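Local coordinates for McyG protein (Microcystis aeruginosa PCC 7806, PDB 4R0M) that probably activates phenylpropanoid-type starter acids or phenylalanine as acyl-adenylates and loads them onto its own carrier domain in microcystin assembly, at residues 373-378 / 387-392; 391-396 / 414-419. All coordinates share one frame; numbering follows the deposited sequence.

Contact 1 of 2, residues 373-378 / 387-392; sequences RIVDQE and IGRLQI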
loop_
_atom_site.group_PDB
_atom_site.type_symbol
_atom_site.label_atom_id
_atom_site.label_comp_id
_atom_site.label_asym_id
_atom_site.label_seq_id
_atom_site.Cartn_x
_atom_site.Cartn_y
_atom_site.Cartn_z
ATOM N N ARG A 373 4.414 -14.735 -15.170
ATOM C CA ARG A 373 3.767 -15.940 -15.696
ATOM C C ARG A 373 2.636 -16.458 -14.800
ATOM O O ARG A 373 2.587 -16.166 -13.601
ATOM C CB ARG A 373 4.799 -17.047 -15.960
ATOM C CG ARG A 373 5.390 -17.687 -14.714
ATOM C CD ARG A 373 6.381 -18.777 -15.079
ATOM N NE ARG A 373 6.706 -19.629 -13.937
ATOM C CZ ARG A 373 7.588 -20.626 -13.964
ATOM N NH1 ARG A 373 8.253 -20.907 -15.079
ATOM N NH2 ARG A 373 7.807 -21.343 -12.872
ATOM N N ILE A 374 1.733 -17.226 -15.408
ATOM C CA ILE A 374 0.615 -17.855 -14.711
ATOM C C ILE A 374 0.757 -19.372 -14.824
ATOM O O ILE A 374 0.700 -19.929 -15.925
ATOM C CB ILE A 374 -0.744 -17.393 -15.296
ATOM C CG1 ILE A 374 -0.954 -15.881 -15.098
ATOM C CG2 ILE A 374 -1.902 -18.201 -14.720
ATOM C CD1 ILE A 374 -1.091 -15.413 -13.660
ATOM N N VAL A 375 0.950 -20.030 -13.682
ATOM C CA VAL A 375 1.191 -21.477 -13.646
ATOM C C VAL A 375 0.117 -22.251 -12.881
ATOM O O VAL A 375 -0.666 -21.670 -12.123
ATOM C CB VAL A 375 2.581 -21.819 -13.049
ATOM C CG1 VAL A 375 3.695 -21.307 -13.948
ATOM C CG2 VAL A 375 2.722 -21.274 -11.635
ATOM N N ASP A 376 0.089 -23.566 -13.096
ATOM C CA ASP A 376 -0.767 -24.470 -12.329
ATOM C C ASP A 376 -0.056 -24.919 -11.049
ATOM O O ASP A 376 1.017 -24.410 -10.718
ATOM C CB ASP A 376 -1.187 -25.679 -13.182
ATOM C CG ASP A 376 0.001 -26.445 -13.768
ATOM O OD1 ASP A 376 1.137 -26.312 -13.263
ATOM O OD2 ASP A 376 -0.210 -27.195 -14.745
ATOM N N GLN A 377 -0.654 -25.883 -10.348
ATOM C CA GLN A 377 -0.097 -26.432 -9.107
ATOM C C GLN A 377 1.250 -27.130 -9.322
ATOM O O GLN A 377 2.042 -27.266 -8.389
ATOM C CB GLN A 377 -1.089 -27.407 -8.463
ATOM C CG GLN A 377 -2.447 -26.808 -8.114
ATOM C CD GLN A 377 -2.476 -26.136 -6.751
ATOM O OE1 GLN A 377 -1.653 -25.270 -6.446
ATOM N NE2 GLN A 377 -3.439 -26.530 -5.924
ATOM N N GLU A 378 1.496 -27.557 -10.560
ATOM C CA GLU A 378 2.693 -28.314 -10.931
ATOM C C GLU A 378 3.869 -27.420 -11.342
ATOM O O GLU A 378 4.945 -27.924 -11.682
ATOM C CB GLU A 378 2.362 -29.276 -12.081
ATOM C CG GLU A 378 1.379 -30.387 -11.736
ATOM C CD GLU A 378 2.049 -31.605 -11.123
ATOM O OE1 GLU A 378 3.163 -31.968 -11.561
ATOM O OE2 GLU A 378 1.451 -32.211 -10.208
ATOM N N ILE A 387 -7.286 -19.178 -15.121
ATOM C CA ILE A 387 -6.765 -18.793 -13.804
ATOM C C ILE A 387 -5.639 -19.705 -13.310
ATOM O O ILE A 387 -5.694 -20.925 -13.475
ATOM C CB ILE A 387 -7.885 -18.758 -12.728
ATOM C CG1 ILE A 387 -9.232 -18.288 -13.310
ATOM C CG2 ILE A 387 -7.464 -17.923 -11.521
ATOM C CD1 ILE A 387 -9.310 -16.825 -13.703
ATOM N N GLY A 388 -4.624 -19.092 -12.705
ATOM C CA GLY A 388 -3.520 -19.812 -12.074
ATOM C C GLY A 388 -2.733 -18.920 -11.128
ATOM O O GLY A 388 -3.107 -17.766 -10.894
ATOM N N ARG A 389 -1.639 -19.454 -10.588
ATOM C CA ARG A 389 -0.806 -18.725 -9.629
ATOM C C ARG A 389 0.175 -17.801 -10.352
ATOM O O ARG A 389 0.873 -18.224 -11.279
ATOM C CB ARG A 389 -0.041 -19.685 -8.706
ATOM C CG ARG A 389 -0.816 -20.926 -8.282
ATOM C CD ARG A 389 -0.306 -21.534 -6.978
ATOM N NE ARG A 389 1.152 -21.659 -6.903
ATOM C CZ ARG A 389 1.861 -22.646 -7.448
ATOM N NH1 ARG A 389 1.261 -23.609 -8.131
ATOM N NH2 ARG A 389 3.180 -22.665 -7.318
ATOM N N LEU A 390 0.220 -16.541 -9.920
ATOM C CA LEU A 390 1.117 -15.550 -10.511
ATOM C C LEU A 390 2.531 -15.678 -9.965
ATOM O O LEU A 390 2.743 -15.667 -8.750
ATOM C CB LEU A 390 0.585 -14.128 -10.286
ATOM C CG LEU A 390 1.451 -12.941 -10.740
ATOM C CD1 LEU A 390 1.594 -12.874 -12.254
ATOM C CD2 LEU A 390 0.883 -11.637 -10.206
ATOM N N GLN A 391 3.492 -15.799 -10.875
ATOM C CA GLN A 391 4.907 -15.845 -10.512
ATOM C C GLN A 391 5.691 -14.778 -11.270
ATOM O O GLN A 391 5.461 -14.548 -12.460
ATOM C CB GLN A 391 5.493 -17.238 -10.757
ATOM C CG GLN A 391 4.977 -18.296 -9.791
ATOM C CD GLN A 391 5.510 -19.689 -10.075
ATOM O OE1 GLN A 391 5.889 -20.011 -11.203
ATOM N NE2 GLN A 391 5.534 -20.530 -9.046
ATOM N N ILE A 392 6.610 -14.123 -10.565
ATOM C CA ILE A 392 7.332 -12.967 -11.103
ATOM C C ILE A 392 8.849 -13.105 -10.956
ATOM O O ILE A 392 9.332 -13.793 -10.054
ATOM C CB ILE A 392 6.853 -11.641 -10.452
ATOM C CG1 ILE A 392 7.137 -11.623 -8.942
ATOM C CG2 ILE A 392 5.374 -11.407 -10.730
ATOM C CD1 ILE A 392 6.935 -10.272 -8.283
#
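R373 and V375 pair with Q391 and R389 as hydrogen-bonded pairs of an antiparallel strand pair, part of the small beta sheet of this ANL-family adenylation domain; I374 and L390 form the non-hydrogen-bonded pair between them. Four backbone bonds join the strands, the straightest running from Q391 N to R373 O (2.9 Å, 172°). The packed side carries I374 and L390, whose CD1 atoms meet at 4.0 Å. The CG2 branch of I374 stands anti to its backbone N and lies on the bare backbone of G388, 3.5 Å from G388 CA. L390 also packs on L430, I432 and F334.

On the other face V375 and Q391 are buried, while the two arginines R373 and R389 are partly exposed. R389 bends at chi3 (-46°), bringing its guanidinium beside the turn after V375; one face of the group covers V375 CG2, and NH2 bonds to N379 OD1. The contact thins out at exposed Q377, whose OE1 stays 3.8 Å from R389 NH1. At the far end the R373 chain, extended from CG to NE, sets the edge of its guanidinium against Q391 OE1, the two flat groups 22° apart. Q391 OE1 lies in the guanidinium plane and accepts from both R373 NE and R373 NH2, each at 2.9 Å.

Contact 2 of 2, residues 391-396 / 414-419; sequences QIQGNS and EGWFTT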
loop_
_atom_site.group_PDB
_atom_site.type_symbol
_atom_site.label_atom_id
_atom_site.label_comp_id
_atom_site.label_asym_id
_atom_site.label_seq_id
_atom_site.Cartn_x
_atom_site.Cartn_y
_atom_site.Cartn_z
ATOM N N GLN A 391 3.492 -15.799 -10.875
ATOM C CA GLN A 391 4.907 -15.845 -10.512
ATOM C C GLN A 391 5.691 -14.778 -11.270
ATOM O O GLN A 391 5.461 -14.548 -12.460
ATOM C CB GLN A 391 5.493 -17.238 -10.757
ATOM C CG GLN A 391 4.977 -18.296 -9.791
ATOM C CD GLN A 391 5.510 -19.689 -10.075
ATOM O OE1 GLN A 391 5.889 -20.011 -11.203
ATOM N NE2 GLN A 391 5.534 -20.530 -9.046
ATOM N N ILE A 392 6.610 -14.123 -10.565
ATOM C CA ILE A 392 7.332 -12.967 -11.103
ATOM C C ILE A 392 8.849 -13.105 -10.956
ATOM O O ILE A 392 9.332 -13.793 -10.054
ATOM C CB ILE A 392 6.853 -11.641 -10.452
ATOM C CG1 ILE A 392 7.137 -11.623 -8.942
ATOM C CG2 ILE A 392 5.374 -11.407 -10.730
ATOM C CD1 ILE A 392 6.935 -10.272 -8.283
ATOM N N GLN A 393 9.590 -12.455 -11.851
ATOM C CA GLN A 393 11.055 -12.412 -11.778
ATOM C C GLN A 393 11.622 -11.132 -12.400
ATOM O O GLN A 393 10.918 -10.409 -13.108
ATOM C CB GLN A 393 11.687 -13.655 -12.424
ATOM C CG GLN A 393 11.554 -13.732 -13.939
ATOM C CD GLN A 393 12.386 -14.843 -14.560
ATOM O OE1 GLN A 393 13.089 -15.580 -13.865
ATOM N NE2 GLN A 393 12.310 -14.968 -15.881
ATOM N N GLY A 394 12.896 -10.862 -12.127
ATOM C CA GLY A 394 13.570 -9.676 -12.645
ATOM C C GLY A 394 14.373 -8.958 -11.579
ATOM O O GLY A 394 14.241 -9.250 -10.387
ATOM N N ASN A 395 15.196 -8.009 -12.013
ATOM C CA ASN A 395 16.066 -7.254 -11.114
ATOM C C ASN A 395 15.330 -6.420 -10.066
ATOM O O ASN A 395 15.896 -6.111 -9.018
ATOM C CB ASN A 395 17.026 -6.366 -11.912
ATOM C CG ASN A 395 18.136 -7.154 -12.587
ATOM O OD1 ASN A 395 18.421 -8.294 -12.217
ATOM N ND2 ASN A 395 18.773 -6.543 -13.579
ATOM N N SER A 396 14.076 -6.064 -10.346
ATOM C CA SER A 396 13.266 -5.281 -9.407
ATOM C C SER A 396 12.649 -6.134 -8.293
ATOM O O SER A 396 12.175 -5.600 -7.287
ATOM C CB SER A 396 12.176 -4.498 -10.146
ATOM O OG SER A 396 11.161 -5.356 -10.638
ATOM N N GLU A 414 13.428 -21.923 -8.821
ATOM C CA GLU A 414 13.873 -21.855 -10.224
ATOM C C GLU A 414 14.079 -20.426 -10.745
ATOM O O GLU A 414 14.014 -20.182 -11.953
ATOM C CB GLU A 414 12.912 -22.625 -11.153
ATOM C CG GLU A 414 12.557 -24.041 -10.705
ATOM C CD GLU A 414 13.660 -25.057 -10.954
ATOM O OE1 GLU A 414 14.557 -24.794 -11.788
ATOM O OE2 GLU A 414 13.620 -26.131 -10.314
ATOM N N GLY A 415 14.325 -19.490 -9.830
ATOM C CA GLY A 415 14.489 -18.079 -10.181
ATOM C C GLY A 415 13.181 -17.308 -10.241
ATOM O O GLY A 415 13.155 -16.156 -10.677
ATOM N N TRP A 416 12.098 -17.945 -9.803
ATOM C CA TRP A 416 10.776 -17.320 -9.768
ATOM C C TRP A 416 10.292 -17.128 -8.360
ATOM O O TRP A 416 10.622 -17.916 -7.470
ATOM C CB TRP A 416 9.766 -18.165 -10.535
ATOM C CG TRP A 416 9.985 -18.179 -12.026
ATOM C CD1 TRP A 416 10.741 -19.084 -12.766
ATOM C CD2 TRP A 416 9.439 -17.239 -13.016
ATOM N NE1 TRP A 416 10.703 -18.777 -14.102
ATOM C CE2 TRP A 416 9.940 -17.685 -14.323
ATOM C CE3 TRP A 416 8.617 -16.118 -12.955
ATOM C CZ2 TRP A 416 9.621 -17.020 -15.499
ATOM C CZ3 TRP A 416 8.302 -15.456 -14.149
ATOM C CH2 TRP A 416 8.793 -15.898 -15.388
ATOM N N PHE A 417 9.502 -16.078 -8.150
ATOM C CA PHE A 417 8.875 -15.823 -6.856
ATOM C C PHE A 417 7.359 -15.955 -6.955
ATOM O O PHE A 417 6.722 -15.299 -7.781
ATOM C CB PHE A 417 9.269 -14.440 -6.319
ATOM C CG PHE A 417 8.377 -13.933 -5.215
ATOM C CD1 PHE A 417 8.480 -14.442 -3.921
ATOM C CD2 PHE A 417 7.433 -12.940 -5.465
ATOM C CE1 PHE A 417 7.658 -13.974 -2.904
ATOM C CE2 PHE A 417 6.611 -12.468 -4.452
ATOM C CZ PHE A 417 6.723 -12.986 -3.171
ATOM N N THR A 418 6.792 -16.812 -6.109
ATOM C CA THR A 418 5.348 -16.992 -6.040
ATOM C C THR A 418 4.747 -15.870 -5.200
ATOM O O THR A 418 5.066 -15.722 -4.018
ATOM C CB THR A 418 4.972 -18.366 -5.444
ATOM O OG1 THR A 418 5.612 -19.408 -6.193
ATOM C CG2 THR A 418 3.463 -18.578 -5.476
ATOM N N THR A 419 3.875 -15.088 -5.828
ATOM C CA THR A 419 3.287 -13.902 -5.210
ATOM C C THR A 419 2.179 -14.245 -4.212
ATOM O O THR A 419 1.887 -13.464 -3.301
ATOM C CB THR A 419 2.705 -12.954 -6.278
ATOM O OG1 THR A 419 1.559 -13.561 -6.886
ATOM C CG2 THR A 419 3.743 -12.644 -7.357
#
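I392 and F417 form a hydrogen-bonded pair between strands 388-394 and 416-419 in the antiparallel sheet of the adenylation domain, and both backbone groups of each residue are used: I392 N donates to F417 O and F417 N to I392 O, each at 3.0 Å. F417 O also receives a CA-H...O contact from Q391 CA at 3.3 Å. In the adjoining non-hydrogen-bonded pair, Q391 NE2 donates to T418 OG1 (3.1 Å, 151°), which lies somewhat out of the amide plane; N379 OD1 accepts from the same nitrogen, and R373 takes the amide oxygen. T419 OG1 is hydrogen-bonded to L390 O and D421 N, while its methyl CG2 faces the I392 side chain; the T419 side chain lies about 5 Å from the bound phenylalanyl-adenylate.

On one face, I392 and F417 lie side by side: F417 CG, anti to its backbone N (chi1 163°), lays the ring beside I392, whose CG1 meets the ring edge 3.7 Å from F417 CD2. On the other, the indole of W416 turns back over strand 388-394, and W416 CZ3 comes within 3.4 Å of Q391 O. Q393 stacks over one face of this indole, its amide plane 13° from the ring plane; Q393 CG makes a CH-pi contact, 3.8 Å from the centroid of the six-membered ring. R373 adds a cation-pi contact to the same indole.

Strand 388-394 is thus flanked by strands 370-375 and 416-419, with M336 of strand 330-336 packed against I392, F417 and T419, and helix 196-210 touching N395 and S396 beyond the strand.

Both contacts belong to one antiparallel sheet and share strand 388-394: contact 1 joins it to strand 370-375, which precedes it in the chain, and contact 2 to strand 416-419, which follows after helix 405-411. Their centres are about 11 Å apart. Q391 and I392 occur in both, and Q391 ties the two together, its amide oxygen serving contact 1 and its amide nitrogen contact 2. The sheet lies near the phenylalanyl-adenylate: the side chain of T419 in contact 2 comes to about 5 Å from the ligand and that of L390 in contact 1 to about 7 Å. Each contact thus brings one side chain near the bound adenylate, L390 from the shared strand and T419 from strand 416-419.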